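Local coordinates for protein esterase (Uncultured bacterium, PDB 5EGN) that probably hydrolyses the ester bond of the lactone ring in N-acyl homoserine lactones, the bacterial quorum-sensing signals, as an esterase of the alpha/beta hydrolase fold, at residues A149-I161 with N238-S250. The protein carries 2 engineered substitutions. Residues are numbered along the deposited sequence; the frame is centred on the assembly and turned at random.
Sequences AVSARSKRERPEI and NDVGHFYQLERPS. Engineered in segment 238-250: Asn238 (natural residue Lys).
Hydrogen bonds converge on the buried carboxylate of Glu247, at the end of helix 244-247, where Ser151 and Ser154 meet it and the loop before that helix adds its own N-H groups. The weak bond from Ser151 N reaches OE2 of Glu247 at 3.4 Å but nearly straight, 169° at the hydrogen; Ser154 OG also approaches OE2, at a separation too short to be read literally. Gly241 N bonds both carboxylate oxygens on their syn sides, tilted a little over 20° out of the carboxylate plane, while Phe243 N uses the anti lone pair of OE1. With bonds at both oxygens, the carboxylate's rotation is largely fixed, and these donors probably favour its charged form. Ser151 OG lies between its backbone N and carbonyl carbon (chi1 70°), which lets it do two jobs: it accepts from Ser154 N as the N-cap of helix 152-157, and it donates to Asp239 O at 2.8 Å, approaching from above the carbonyl plane.

His242 N points at Ala149 O, though the modelled separation is too short to trust. In the alpha/beta hydrolase fold, the loop after the last strand, here 233-237, supplies the catalytic histidine; His242, bonded through ND1 to Asp214 and touching Ser93 of the GxSxG pattern, fits that role.

Apolar side chains pack beside this polar centre. Ala149 CB lies 3.7 Å from Phe243 CE2, Val150 CG1 meets the ring at its edge, and Ile161 CD1 packs 4.0 Å from Leu246 CB.

Charged chains border the contact. Arg153, extended, makes a long salt bridge from NH1 to Asp239 OD2, 3.8 Å. Arg158 lays one guanidinium face over Glu247 O and Pro249 CD, while NH1 pairs with Glu160 of the second subunit.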
loop_
_atom_site.group_PDB
_atom_site.type_symbol
_atom_site.label_atom_id
_atom_site.label_comp_id
_atom_site.label_asym_id
_atom_site.label_seq_id
_atom_site.Cartn_x
_atom_site.Cartn_y
_atom_site.Cartn_z
ATOM N N ALA A 149 19.087 -1.021 6.838
ATOM C CA ALA A 149 18.021 -1.900 6.367
ATOM C C ALA A 149 17.849 -1.845 4.854
ATOM O O ALA A 149 17.164 -2.686 4.270
ATOM C CB ALA A 149 16.711 -1.544 7.050
ATOM N N VAL A 150 18.460 -0.852 4.219
ATOM C CA VAL A 150 18.375 -0.725 2.770
ATOM C C VAL A 150 19.765 -0.680 2.147
ATOM O O VAL A 150 20.714 -0.189 2.757
ATOM C CB VAL A 150 17.581 0.530 2.356
ATOM C CG1 VAL A 150 16.096 0.329 2.619
ATOM C CG2 VAL A 150 18.098 1.757 3.090
ATOM N N SER A 151 19.881 -1.201 0.931
ATOM C CA SER A 151 21.161 -1.224 0.237
ATOM C C SER A 151 21.539 0.171 -0.242
ATOM O O SER A 151 20.700 1.072 -0.275
ATOM C CB SER A 151 21.120 -2.194 -0.945
ATOM O OG SER A 151 20.300 -1.697 -1.987
ATOM N N ALA A 152 22.805 0.343 -0.606
ATOM C CA ALA A 152 23.289 1.613 -1.128
ATOM C C ALA A 152 22.587 1.947 -2.439
ATOM O O ALA A 152 22.215 3.096 -2.686
ATOM C CB ALA A 152 24.798 1.569 -1.324
ATOM N N ARG A 153 22.402 0.925 -3.270
ATOM C CA ARG A 153 21.711 1.069 -4.545
ATOM C C ARG A 153 20.270 1.524 -4.329
ATOM O O ARG A 153 19.743 2.335 -5.091
ATOM C CB ARG A 153 21.748 -0.252 -5.311
ATOM C CG ARG A 153 21.196 -0.198 -6.723
ATOM C CD ARG A 153 21.389 -1.546 -7.392
ATOM N NE ARG A 153 20.737 -1.633 -8.694
ATOM C CZ ARG A 153 21.356 -1.998 -9.812
ATOM N NH1 ARG A 153 22.646 -2.308 -9.786
ATOM N NH2 ARG A 153 20.689 -2.053 -10.957
ATOM N N SER A 154 19.643 0.999 -3.282
ATOM C CA SER A 154 18.286 1.395 -2.925
ATOM C C SER A 154 18.258 2.822 -2.391
ATOM O O SER A 154 17.324 3.571 -2.664
ATOM C CB SER A 154 17.695 0.433 -1.895
ATOM O OG SER A 154 17.510 -0.858 -2.452
ATOM N N LYS A 155 19.284 3.192 -1.630
ATOM C CA LYS A 155 19.412 4.559 -1.135
ATOM C C LYS A 155 19.584 5.533 -2.293
ATOM O O LYS A 155 19.199 6.698 -2.201
ATOM C CB LYS A 155 20.593 4.681 -0.171
ATOM C CG LYS A 155 20.415 3.922 1.127
ATOM C CD LYS A 155 21.605 4.126 2.048
ATOM C CE LYS A 155 21.449 3.331 3.333
ATOM N NZ LYS A 155 22.576 3.561 4.277
ATOM N N ARG A 156 20.168 5.045 -3.381
ATOM C CA ARG A 156 20.388 5.863 -4.567
ATOM C C ARG A 156 19.114 6.009 -5.391
ATOM O O ARG A 156 18.674 7.125 -5.672
ATOM C CB ARG A 156 21.503 5.264 -5.429
ATOM C CG ARG A 156 21.991 6.178 -6.544
ATOM C CD ARG A 156 22.955 5.452 -7.472
ATOM N NE ARG A 156 22.271 4.517 -8.361
ATOM C CZ ARG A 156 22.745 3.324 -8.703
ATOM N NH1 ARG A 156 23.909 2.904 -8.223
ATOM N NH2 ARG A 156 22.052 2.545 -9.521
ATOM N N GLU A 157 18.517 4.883 -5.768
ATOM C CA GLU A 157 17.408 4.892 -6.715
ATOM C C GLU A 157 16.026 4.978 -6.059
ATOM O O GLU A 157 15.089 5.501 -6.660
ATOM C CB GLU A 157 17.479 3.650 -7.610
ATOM C CG GLU A 157 18.740 3.578 -8.466
ATOM C CD GLU A 157 18.773 2.363 -9.376
ATOM O OE1 GLU A 157 17.861 1.517 -9.277
ATOM O OE2 GLU A 157 19.712 2.256 -10.193
ATOM N N ARG A 158 15.895 4.469 -4.835
ATOM C CA ARG A 158 14.603 4.482 -4.144
ATOM C C ARG A 158 14.697 4.966 -2.692
ATOM O O ARG A 158 14.561 4.171 -1.764
ATOM C CB ARG A 158 13.971 3.083 -4.166
ATOM C CG ARG A 158 13.965 2.405 -5.529
ATOM C CD ARG A 158 13.074 1.171 -5.535
ATOM N NE ARG A 158 13.195 0.415 -6.778
ATOM C CZ ARG A 158 12.175 -0.153 -7.414
ATOM N NH1 ARG A 158 10.945 -0.047 -6.930
ATOM N NH2 ARG A 158 12.383 -0.823 -8.539
ATOM N N PRO A 159 14.923 6.277 -2.491
ATOM C CA PRO A 159 15.001 6.858 -1.141
ATOM C C PRO A 159 13.654 6.848 -0.407
ATOM O O PRO A 159 13.592 6.918 0.834
ATOM C CB PRO A 159 15.465 8.295 -1.407
ATOM C CG PRO A 159 15.026 8.582 -2.803
ATOM C CD PRO A 159 15.155 7.285 -3.540
ATOM N N GLU A 160 12.580 6.746 -1.184
ATOM C CA GLU A 160 11.225 6.730 -0.643
ATOM C C GLU A 160 10.988 5.548 0.297
ATOM O O GLU A 160 10.102 5.596 1.153
ATOM C CB GLU A 160 10.199 6.703 -1.779
ATOM C CG GLU A 160 10.239 5.445 -2.636
ATOM C CD GLU A 160 11.097 5.602 -3.876
ATOM O OE1 GLU A 160 11.848 6.595 -3.964
ATOM O OE2 GLU A 160 11.011 4.734 -4.768
ATOM N N ILE A 161 11.777 4.490 0.132
ATOM C CA ILE A 161 11.673 3.310 0.984
ATOM C C ILE A 161 12.110 3.624 2.414
ATOM O O ILE A 161 11.348 3.431 3.366
ATOM C CB ILE A 161 12.520 2.144 0.431
ATOM C CG1 ILE A 161 12.008 1.719 -0.946
ATOM C CG2 ILE A 161 12.503 0.969 1.396
ATOM C CD1 ILE A 161 12.789 0.580 -1.567
ATOM N N ASN A 238 21.813 -9.977 -4.074
ATOM C CA ASN A 238 22.733 -8.863 -4.305
ATOM C C ASN A 238 22.013 -7.515 -4.391
ATOM O O ASN A 238 20.946 -7.421 -5.004
ATOM C CB ASN A 238 23.524 -9.096 -5.596
ATOM C CG ASN A 238 25.029 -9.151 -5.370
ATOM O OD1 ASN A 238 25.539 -10.095 -4.771
ATOM N ND2 ASN A 238 25.748 -8.157 -5.880
ATOM N N ASP A 239 22.622 -6.484 -3.794
ATOM C CA ASP A 239 22.138 -5.092 -3.850
ATOM C C ASP A 239 20.787 -4.891 -3.148
ATOM O O ASP A 239 20.007 -4.017 -3.533
ATOM C CB ASP A 239 22.016 -4.615 -5.310
ATOM C CG ASP A 239 23.347 -4.237 -5.931
ATOM O OD1 ASP A 239 24.063 -3.408 -5.331
ATOM O OD2 ASP A 239 23.660 -4.750 -7.026
ATOM N N VAL A 240 20.510 -5.680 -2.113
ATOM C CA VAL A 240 19.240 -5.568 -1.376
ATOM C C VAL A 240 19.480 -5.587 0.131
ATOM O O VAL A 240 20.437 -6.222 0.591
ATOM C CB VAL A 240 18.275 -6.708 -1.761
ATOM C CG1 VAL A 240 16.973 -6.621 -0.980
ATOM C CG2 VAL A 240 17.998 -6.649 -3.247
ATOM N N GLY A 241 18.652 -4.865 0.891
ATOM C CA GLY A 241 18.739 -4.886 2.340
ATOM C C GLY A 241 17.617 -5.693 2.976
ATOM O O GLY A 241 17.505 -6.897 2.750
ATOM N N HIS A 242 16.774 -5.026 3.762
ATOM C CA HIS A 242 15.747 -5.699 4.556
ATOM C C HIS A 242 14.434 -5.879 3.802
ATOM O O HIS A 242 13.614 -6.720 4.165
ATOM C CB HIS A 242 15.487 -4.913 5.848
ATOM C CG HIS A 242 14.963 -5.746 6.975
ATOM N ND1 HIS A 242 15.648 -6.834 7.477
ATOM C CD2 HIS A 242 13.834 -5.642 7.714
ATOM C CE1 HIS A 242 14.958 -7.367 8.469
ATOM N NE2 HIS A 242 13.852 -6.662 8.632
ATOM N N PHE A 243 14.237 -5.095 2.749
ATOM C CA PHE A 243 12.942 -5.061 2.081
ATOM C C PHE A 243 13.022 -5.406 0.598
ATOM O O PHE A 243 12.825 -4.547 -0.258
ATOM C CB PHE A 243 12.305 -3.683 2.263
ATOM C CG PHE A 243 12.392 -3.162 3.669
ATOM C CD1 PHE A 243 11.494 -3.582 4.637
ATOM C CD2 PHE A 243 13.375 -2.252 4.024
ATOM C CE1 PHE A 243 11.574 -3.102 5.931
ATOM C CE2 PHE A 243 13.460 -1.769 5.315
ATOM C CZ PHE A 243 12.560 -2.196 6.270
ATOM N N TYR A 244 13.296 -6.674 0.306
ATOM C CA TYR A 244 13.374 -7.165 -1.066
ATOM C C TYR A 244 12.083 -6.899 -1.842
ATOM O O TYR A 244 12.119 -6.614 -3.039
ATOM C CB TYR A 244 13.688 -8.665 -1.067
ATOM C CG TYR A 244 14.096 -9.234 -2.410
ATOM C CD1 TYR A 244 14.559 -8.413 -3.430
ATOM C CD2 TYR A 244 14.014 -10.599 -2.656
ATOM C CE1 TYR A 244 14.929 -8.935 -4.656
ATOM C CE2 TYR A 244 14.382 -11.129 -3.877
ATOM C CZ TYR A 244 14.838 -10.295 -4.873
ATOM O OH TYR A 244 15.206 -10.822 -6.090
ATOM N N GLN A 245 10.947 -6.981 -1.156
ATOM C CA GLN A 245 9.655 -6.823 -1.816
ATOM C C GLN A 245 9.412 -5.379 -2.249
ATOM O O GLN A 245 8.536 -5.110 -3.070
ATOM C CB GLN A 245 8.517 -7.296 -0.904
ATOM C CG GLN A 245 8.123 -6.319 0.192
ATOM C CD GLN A 245 8.939 -6.492 1.456
ATOM O OE1 GLN A 245 10.167 -6.458 1.425
ATOM N NE2 GLN A 245 8.256 -6.686 2.578
ATOM N N LEU A 246 10.193 -4.453 -1.700
ATOM C CA LEU A 246 10.083 -3.045 -2.073
ATOM C C LEU A 246 11.282 -2.572 -2.892
ATOM O O LEU A 246 11.139 -1.739 -3.788
ATOM C CB LEU A 246 9.934 -2.168 -0.829
ATOM C CG LEU A 246 8.533 -2.056 -0.228
ATOM C CD1 LEU A 246 8.533 -1.063 0.923
ATOM C CD2 LEU A 246 7.529 -1.648 -1.293
ATOM N N GLU A 247 12.461 -3.099 -2.579
ATOM C CA GLU A 247 13.689 -2.684 -3.250
ATOM C C GLU A 247 13.739 -3.187 -4.692
ATOM O O GLU A 247 14.092 -2.439 -5.606
ATOM C CB GLU A 247 14.912 -3.168 -2.467
ATOM C CG GLU A 247 15.049 -2.509 -1.096
ATOM C CD GLU A 247 16.305 -2.937 -0.361
ATOM O OE1 GLU A 247 16.180 -3.499 0.748
ATOM O OE2 GLU A 247 17.413 -2.698 -0.885
ATOM N N ARG A 248 13.398 -4.455 -4.892
ATOM C CA ARG A 248 13.291 -5.021 -6.235
ATOM C C ARG A 248 12.036 -5.885 -6.339
ATOM O O ARG A 248 12.129 -7.109 -6.415
ATOM C CB ARG A 248 14.534 -5.848 -6.584
ATOM C CG ARG A 248 15.852 -5.106 -6.417
ATOM C CD ARG A 248 17.019 -5.886 -7.001
ATOM N NE ARG A 248 16.953 -5.952 -8.458
ATOM C CZ ARG A 248 17.393 -4.995 -9.268
ATOM N NH1 ARG A 248 17.931 -3.892 -8.765
ATOM N NH2 ARG A 248 17.294 -5.138 -10.582
ATOM N N PRO A 249 10.856 -5.242 -6.349
ATOM C CA PRO A 249 9.548 -5.903 -6.236
ATOM C C PRO A 249 9.285 -7.008 -7.261
ATOM O O PRO A 249 8.841 -8.088 -6.873
ATOM C CB PRO A 249 8.561 -4.748 -6.435
ATOM C CG PRO A 249 9.313 -3.536 -6.014
ATOM C CD PRO A 249 10.715 -3.780 -6.475
ATOM N N SER A 250 9.543 -6.742 -8.537
ATOM C CA SER A 250 9.267 -7.718 -9.592
ATOM C C SER A 250 10.100 -8.991 -9.442
ATOM O O SER A 250 9.607 -10.096 -9.678
ATOM C CB SER A 250 9.508 -7.098 -10.969
ATOM O OG SER A 250 8.471 -6.196 -11.311
#